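Local atomic coordinates of SAM-dependent O-methyltransferase (Thermotoga maritima, PDB entry 1O54), a protein that probably transfers a methyl group from S-adenosyl-L-methionine to N1 of adenosine 58 in tRNA, working as a homotetramer built from two dimers. Residues G120-R132 with F149-L162. Residues are numbered along the deposited sequence; the frame is centred on the assembly and turned at random.
Sequences GVGSGAMCAVLAR and FAKLAESNLTKWGL
N156 and S123 make the one direct hydrogen bond between the glycine-rich loop and helix 125-134 of this Rossmann-like methyltransferase domain and helix 147-159. Followed outward, N156 CB already lies 3.7 Å from S123 O; CG, anti to the carbonyl carbon (chi1 -73°), turns the amide toward the loop, and ND2 reaches S123 O at 2.8 Å. The N-H points almost straight at its target (176°) and meets a lone pair in the carbonyl plane, with S123 O also in the plane of the amide. With alanine in place of N156, the S123 carbonyl would probably lose this donor, and the loop its direct hydrogen bond to the helix.

The CA atoms come nearest, 4.6 Å apart, at G124, the N-cap of helix 125-134, and A153; a CB on G124 would sit only 3.3 Å from A153 CB and, at these backbone angles, would also jam against the carbonyl O of S123. V121 CG1 also touches A153 CB, while the V121 and G122 amides both bond to E144, predicted to bind S-adenosyl-L-methionine. Farther along, A128 is wedged among three side chains: L157 CD2, L162 CD1 and W160, whose CE3 comes within 3.6 Å of A128 CB. G124 O sits at the edge of that indole, in its plane. R132 lays CG against L162 CD2 and sends its guanidinium to D109 of the second subunit, while a water accepts from R132 NE at 3.0 Å and donates to W160 O at 2.9 Å.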
ATOM      1  N   GLY A 120      -6.745  -9.931  26.247  1.00 25.80           N
ATOM      2  CA  GLY A 120      -6.949  -9.029  27.352  1.00 25.46           C
ATOM      3  C   GLY A 120      -7.791  -7.856  26.921  1.00 25.85           C
ATOM      4  O   GLY A 120      -8.295  -7.824  25.801  1.00 26.79           O
ATOM      5  N   VAL A 121      -7.940  -6.884  27.808  1.00 25.26           N
ATOM      6  CA  VAL A 121      -8.845  -5.786  27.581  1.00 25.91           C
ATOM      7  C   VAL A 121      -8.133  -4.446  27.460  1.00 25.79           C
ATOM      8  O   VAL A 121      -8.533  -3.589  26.674  1.00 25.50           O
ATOM      9  CB  VAL A 121      -9.886  -5.744  28.708  1.00 25.81           C
ATOM     10  CG1 VAL A 121     -10.926  -4.699  28.428  1.00 26.19           C
ATOM     11  CG2 VAL A 121     -10.543  -7.105  28.824  1.00 27.71           C
ATOM     12  N   GLY A 122      -7.121  -4.221  28.281  1.00 25.09           N
ATOM     13  CA  GLY A 122      -6.401  -2.950  28.199  1.00 25.93           C
ATOM     14  C   GLY A 122      -7.283  -1.781  28.562  1.00 25.64           C
ATOM     15  O   GLY A 122      -8.010  -1.811  29.555  1.00 26.35           O
ATOM     16  N   SER A 123      -7.254  -0.757  27.715  1.00 26.26           N
ATOM     17  CA  SER A 123      -8.088   0.432  27.867  1.00 26.86           C
ATOM     18  C   SER A 123      -9.571   0.190  27.557  1.00 25.87           C
ATOM     19  O   SER A 123     -10.417   1.015  27.851  1.00 26.92           O
ATOM     20  CB  SER A 123      -7.588   1.504  26.902  1.00 27.74           C
ATOM     21  OG  SER A 123      -8.009   1.168  25.575  1.00 30.41           O
ATOM     22  N   GLY A 124      -9.889  -0.953  26.953  1.00 26.20           N
ATOM     23  CA  GLY A 124     -11.253  -1.246  26.567  1.00 25.89           C
ATOM     24  C   GLY A 124     -11.635  -0.778  25.188  1.00 26.68           C
ATOM     25  O   GLY A 124     -12.825  -0.855  24.828  1.00 25.75           O
ATOM     26  N   ALA A 125     -10.658  -0.324  24.381  1.00 26.64           N
ATOM     27  CA  ALA A 125     -10.994   0.236  23.059  1.00 26.25           C
ATOM     28  C   ALA A 125     -11.651  -0.814  22.151  1.00 26.45           C
ATOM     29  O   ALA A 125     -12.751  -0.598  21.597  1.00 27.48           O
ATOM     30  CB  ALA A 125      -9.764   0.840  22.389  1.00 26.06           C
ATOM     31  N   MET A 126     -11.025  -1.972  21.992  1.00 25.14           N
ATOM     32  CA  MET A 126     -11.616  -3.041  21.182  1.00 24.77           C
ATOM     33  C   MET A 126     -12.890  -3.577  21.857  1.00 23.17           C
ATOM     34  O   MET A 126     -13.870  -3.909  21.201  1.00 24.01           O
ATOM     35  CB  MET A 126     -10.633  -4.162  20.979  1.00 25.14           C
ATOM     36  CG  MET A 126     -11.168  -5.388  20.361  1.00 27.98           C
ATOM     37  SD  MET A 126     -11.563  -4.981  18.607  1.00 38.22           S
ATOM     38  CE  MET A 126     -12.381  -6.323  18.047  1.00 41.71           C
ATOM     39  N   CYS A 127     -12.808  -3.704  23.177  1.00 23.44           N
ATOM     40  CA  CYS A 127     -13.959  -4.111  24.011  1.00 23.54           C
ATOM     41  C   CYS A 127     -15.209  -3.284  23.695  1.00 23.14           C
ATOM     42  O   CYS A 127     -16.313  -3.822  23.474  1.00 22.48           O
ATOM     43  CB  CYS A 127     -13.620  -4.069  25.486  1.00 25.17           C
ATOM     44  SG  CYS A 127     -14.857  -5.015  26.406  1.00 27.54           S
ATOM     45  N   ALA A 128     -15.016  -1.978  23.592  1.00 22.29           N
ATOM     46  CA  ALA A 128     -16.113  -1.083  23.248  1.00 23.07           C
ATOM     47  C   ALA A 128     -16.730  -1.364  21.900  1.00 22.66           C
ATOM     48  O   ALA A 128     -17.962  -1.295  21.746  1.00 22.91           O
ATOM     49  CB  ALA A 128     -15.615   0.369  23.317  1.00 23.12           C
ATOM     50  N   VAL A 129     -15.894  -1.636  20.902  1.00 22.25           N
ATOM     51  CA  VAL A 129     -16.387  -1.939  19.574  1.00 22.78           C
ATOM     52  C   VAL A 129     -17.260  -3.212  19.606  1.00 23.21           C
ATOM     53  O   VAL A 129     -18.358  -3.289  19.000  1.00 22.83           O
ATOM     54  CB  VAL A 129     -15.212  -2.106  18.571  1.00 23.38           C
ATOM     55  CG1 VAL A 129     -15.688  -2.607  17.240  1.00 25.91           C
ATOM     56  CG2 VAL A 129     -14.500  -0.767  18.435  1.00 25.24           C
ATOM     57  N   LEU A 130     -16.762  -4.231  20.302  1.00 22.57           N
ATOM     58  CA  LEU A 130     -17.486  -5.485  20.442  1.00 23.01           C
ATOM     59  C   LEU A 130     -18.801  -5.244  21.194  1.00 22.90           C
ATOM     60  O   LEU A 130     -19.824  -5.824  20.830  1.00 23.09           O
ATOM     61  CB  LEU A 130     -16.601  -6.506  21.194  1.00 22.84           C
ATOM     62  CG  LEU A 130     -15.315  -6.923  20.437  1.00 23.88           C
ATOM     63  CD1 LEU A 130     -14.409  -7.770  21.351  1.00 25.16           C
ATOM     64  CD2 LEU A 130     -15.619  -7.657  19.131  1.00 25.91           C
ATOM     65  N   ALA A 131     -18.742  -4.444  22.256  1.00 22.99           N
ATOM     66  CA  ALA A 131     -19.950  -4.128  23.071  1.00 23.13           C
ATOM     67  C   ALA A 131     -21.029  -3.464  22.207  1.00 22.95           C
ATOM     68  O   ALA A 131     -22.201  -3.798  22.315  1.00 22.73           O
ATOM     69  CB  ALA A 131     -19.602  -3.237  24.230  1.00 24.31           C
ATOM     70  N   ARG A 132     -20.650  -2.512  21.361  1.00 22.12           N
ATOM     71  CA  ARG A 132     -21.632  -1.887  20.473  1.00 22.76           C
ATOM     72  C   ARG A 132     -22.260  -2.940  19.578  1.00 22.82           C
ATOM     73  O   ARG A 132     -23.499  -2.945  19.378  1.00 23.33           O
ATOM     74  CB  ARG A 132     -21.003  -0.798  19.627  1.00 22.49           C
ATOM     75  CG  ARG A 132     -20.785   0.467  20.372  1.00 25.93           C
ATOM     76  CD  ARG A 132     -20.510   1.604  19.436  1.00 27.07           C
ATOM     77  NE  ARG A 132     -20.613   2.873  20.121  1.00 25.35           N
ATOM     78  CZ  ARG A 132     -20.315   4.031  19.534  1.00 25.55           C
ATOM     79  NH1 ARG A 132     -19.920   4.048  18.287  1.00 27.33           N
ATOM     80  NH2 ARG A 132     -20.449   5.149  20.206  1.00 28.61           N
ATOM     81  N   PHE A 149      -5.817  -2.278  34.554  1.00 26.10           N
ATOM     82  CA  PHE A 149      -6.520  -2.199  33.256  1.00 26.12           C
ATOM     83  C   PHE A 149      -7.989  -2.611  33.382  1.00 25.56           C
ATOM     84  O   PHE A 149      -8.834  -2.056  32.696  1.00 24.42           O
ATOM     85  CB  PHE A 149      -5.808  -3.016  32.186  1.00 26.88           C
ATOM     86  CG  PHE A 149      -4.504  -2.420  31.765  1.00 29.82           C
ATOM     87  CD1 PHE A 149      -4.464  -1.345  30.888  1.00 34.04           C
ATOM     88  CD2 PHE A 149      -3.317  -2.883  32.302  1.00 34.66           C
ATOM     89  CE1 PHE A 149      -3.231  -0.763  30.535  1.00 34.07           C
ATOM     90  CE2 PHE A 149      -2.088  -2.295  31.954  1.00 35.11           C
ATOM     91  CZ  PHE A 149      -2.059  -1.256  31.073  1.00 34.21           C
ATOM     92  N   ALA A 150      -8.317  -3.566  34.257  1.00 24.76           N
ATOM     93  CA  ALA A 150      -9.724  -3.891  34.482  1.00 24.60           C
ATOM     94  C   ALA A 150     -10.482  -2.638  34.908  1.00 24.93           C
ATOM     95  O   ALA A 150     -11.572  -2.359  34.439  1.00 24.78           O
ATOM     96  CB  ALA A 150      -9.884  -4.996  35.489  1.00 25.24           C
ATOM     97  N   LYS A 151      -9.861  -1.845  35.775  1.00 24.47           N
ATOM     98  CA  LYS A 151     -10.535  -0.655  36.307  1.00 26.14           C
ATOM     99  C   LYS A 151     -10.545   0.468  35.277  1.00 25.20           C
ATOM    100  O   LYS A 151     -11.538   1.190  35.162  1.00 24.63           O
ATOM    101  CB  LYS A 151      -9.923  -0.251  37.667  1.00 26.73           C
ATOM    102  CG  LYS A 151     -10.215  -1.311  38.770  1.00 30.64           C
ATOM    103  CD  LYS A 151      -9.940  -0.846  40.173  1.00 37.23           C
ATOM    104  CE  LYS A 151     -10.345  -1.900  41.250  1.00 39.96           C
ATOM    105  NZ  LYS A 151     -11.681  -1.657  41.886  1.00 42.08           N
ATOM    106  N   LEU A 152      -9.482   0.601  34.498  1.00 25.19           N
ATOM    107  CA  LEU A 152      -9.495   1.592  33.389  1.00 25.73           C
ATOM    108  C   LEU A 152     -10.590   1.308  32.358  1.00 25.25           C
ATOM    109  O   LEU A 152     -11.380   2.175  31.970  1.00 25.36           O
ATOM    110  CB  LEU A 152      -8.133   1.626  32.691  1.00 26.58           C
ATOM    111  CG  LEU A 152      -7.974   2.562  31.477  1.00 28.73           C
ATOM    112  CD1 LEU A 152      -8.397   3.999  31.788  1.00 31.19           C
ATOM    113  CD2 LEU A 152      -6.548   2.511  30.960  1.00 30.33           C
ATOM    114  N   ALA A 153     -10.656   0.062  31.931  1.00 25.29           N
ATOM    115  CA  ALA A 153     -11.704  -0.353  31.027  1.00 24.46           C
ATOM    116  C   ALA A 153     -13.095  -0.169  31.600  1.00 24.24           C
ATOM    117  O   ALA A 153     -14.011   0.270  30.910  1.00 23.72           O
ATOM    118  CB  ALA A 153     -11.461  -1.779  30.627  1.00 25.38           C
ATOM    119  N   GLU A 154     -13.287  -0.499  32.874  1.00 23.93           N
ATOM    120  CA  GLU A 154     -14.568  -0.310  33.497  1.00 24.81           C
ATOM    121  C   GLU A 154     -14.924   1.186  33.414  1.00 25.54           C
ATOM    122  O   GLU A 154     -16.045   1.540  33.049  1.00 25.63           O
ATOM    123  CB  GLU A 154     -14.531  -0.799  34.949  1.00 25.19           C
ATOM    124  CG  GLU A 154     -15.820  -0.607  35.681  1.00 27.19           C
ATOM    125  CD  GLU A 154     -15.697  -0.979  37.153  1.00 30.62           C
ATOM    126  OE1 GLU A 154     -14.662  -0.678  37.797  1.00 33.72           O
ATOM    127  OE2 GLU A 154     -16.658  -1.525  37.649  1.00 35.77           O
ATOM    128  N   SER A 155     -13.968   2.043  33.746  1.00 26.97           N
ATOM    129  CA  SER A 155     -14.206   3.505  33.747  1.00 27.54           C
ATOM    130  C   SER A 155     -14.551   4.008  32.335  1.00 27.28           C
ATOM    131  O   SER A 155     -15.570   4.673  32.135  1.00 27.27           O
ATOM    132  CB  SER A 155     -12.978   4.261  34.249  1.00 28.68           C
ATOM    133  OG  SER A 155     -13.228   5.677  34.201  1.00 31.65           O
ATOM    134  N   ASN A 156     -13.727   3.628  31.367  1.00 27.79           N
ATOM    135  CA  ASN A 156     -13.971   4.001  29.954  1.00 27.55           C
ATOM    136  C   ASN A 156     -15.303   3.504  29.434  1.00 27.46           C
ATOM    137  O   ASN A 156     -16.095   4.280  28.894  1.00 27.38           O
ATOM    138  CB  ASN A 156     -12.834   3.496  29.069  1.00 28.92           C
ATOM    139  CG  ASN A 156     -11.548   4.284  29.223  1.00 30.38           C
ATOM    140  OD1 ASN A 156     -11.553   5.439  29.679  1.00 31.57           O
ATOM    141  ND2 ASN A 156     -10.427   3.662  28.860  1.00 30.10           N
ATOM    142  N   LEU A 157     -15.571   2.190  29.565  1.00 25.91           N
ATOM    143  CA  LEU A 157     -16.832   1.627  29.114  1.00 25.92           C
ATOM    144  C   LEU A 157     -18.038   2.288  29.770  1.00 26.44           C
ATOM    145  O   LEU A 157     -19.062   2.425  29.148  1.00 26.30           O
ATOM    146  CB  LEU A 157     -16.880   0.100  29.289  1.00 26.02           C
ATOM    147  CG  LEU A 157     -15.889  -0.622  28.373  1.00 25.57           C
ATOM    148  CD1 LEU A 157     -15.605  -2.020  28.933  1.00 27.19           C
ATOM    149  CD2 LEU A 157     -16.357  -0.758  26.932  1.00 26.84           C
ATOM    150  N   THR A 158     -17.915   2.678  31.033  1.00 27.18           N
ATOM    151  CA  THR A 158     -19.014   3.373  31.717  1.00 28.42           C
ATOM    152  C   THR A 158     -19.278   4.761  31.070  1.00 29.87           C
ATOM    153  O   THR A 158     -20.424   5.097  30.709  1.00 29.90           O
ATOM    154  CB  THR A 158     -18.689   3.488  33.217  1.00 29.22           C
ATOM    155  OG1 THR A 158     -18.629   2.167  33.799  1.00 27.44           O
ATOM    156  CG2 THR A 158     -19.791   4.203  33.956  1.00 31.28           C
ATOM    157  N   LYS A 159     -18.203   5.518  30.893  1.00 31.28           N
ATOM    158  CA  LYS A 159     -18.239   6.831  30.241  1.00 33.03           C
ATOM    159  C   LYS A 159     -18.818   6.713  28.827  1.00 32.82           C
ATOM    160  O   LYS A 159     -19.514   7.612  28.378  1.00 33.35           O
ATOM    161  CB  LYS A 159     -16.835   7.447  30.156  1.00 33.33           C
ATOM    162  CG  LYS A 159     -16.184   7.868  31.461  1.00 38.18           C
ATOM    163  CD  LYS A 159     -14.746   8.370  31.207  1.00 42.57           C
ATOM    164  CE  LYS A 159     -14.016   8.778  32.505  1.00 45.36           C
ATOM    165  NZ  LYS A 159     -12.558   9.073  32.279  1.00 46.41           N
ATOM    166  N   TRP A 160     -18.550   5.591  28.141  1.00 31.45           N
ATOM    167  CA  TRP A 160     -18.925   5.429  26.744  1.00 31.18           C
ATOM    168  C   TRP A 160     -20.297   4.781  26.581  1.00 31.47           C
ATOM    169  O   TRP A 160     -20.710   4.501  25.452  1.00 32.65           O
ATOM    170  CB  TRP A 160     -17.865   4.639  25.948  1.00 30.56           C
ATOM    171  CG  TRP A 160     -16.504   5.234  25.961  1.00 28.80           C
ATOM    172  CD1 TRP A 160     -16.163   6.548  26.227  1.00 28.77           C
ATOM    173  CD2 TRP A 160     -15.276   4.548  25.736  1.00 27.70           C
ATOM    174  NE1 TRP A 160     -14.801   6.704  26.185  1.00 28.59           N
ATOM    175  CE2 TRP A 160     -14.227   5.487  25.886  1.00 28.87           C
ATOM    176  CE3 TRP A 160     -14.942   3.211  25.439  1.00 27.55           C
ATOM    177  CZ2 TRP A 160     -12.883   5.148  25.739  1.00 26.89           C
ATOM    178  CZ3 TRP A 160     -13.593   2.874  25.296  1.00 25.38           C
ATOM    179  CH2 TRP A 160     -12.587   3.837  25.436  1.00 28.71           C
ATOM    180  N   GLY A 161     -20.987   4.537  27.703  1.00 31.49           N
ATOM    181  CA  GLY A 161     -22.366   4.036  27.697  1.00 31.64           C
ATOM    182  C   GLY A 161     -22.519   2.570  27.344  1.00 30.85           C
ATOM    183  O   GLY A 161     -23.578   2.126  26.873  1.00 31.86           O
ATOM    184  N   LEU A 162     -21.465   1.814  27.592  1.00 29.37           N
ATOM    185  CA  LEU A 162     -21.401   0.415  27.168  1.00 28.14           C
ATOM    186  C   LEU A 162     -21.169  -0.608  28.291  1.00 27.45           C
ATOM    187  O   LEU A 162     -21.224  -1.823  28.065  1.00 26.94           O
ATOM    188  CB  LEU A 162     -20.300   0.300  26.133  1.00 28.24           C
ATOM    189  CG  LEU A 162     -20.605   1.058  24.825  1.00 27.46           C
ATOM    190  CD1 LEU A 162     -19.296   1.208  24.034  1.00 27.77           C
ATOM    191  CD2 LEU A 162     -21.677   0.351  24.028  1.00 28.20           C
TER
HETATM  192  O   HOH W   1     -21.606   3.878  22.719  1.00 26.46           O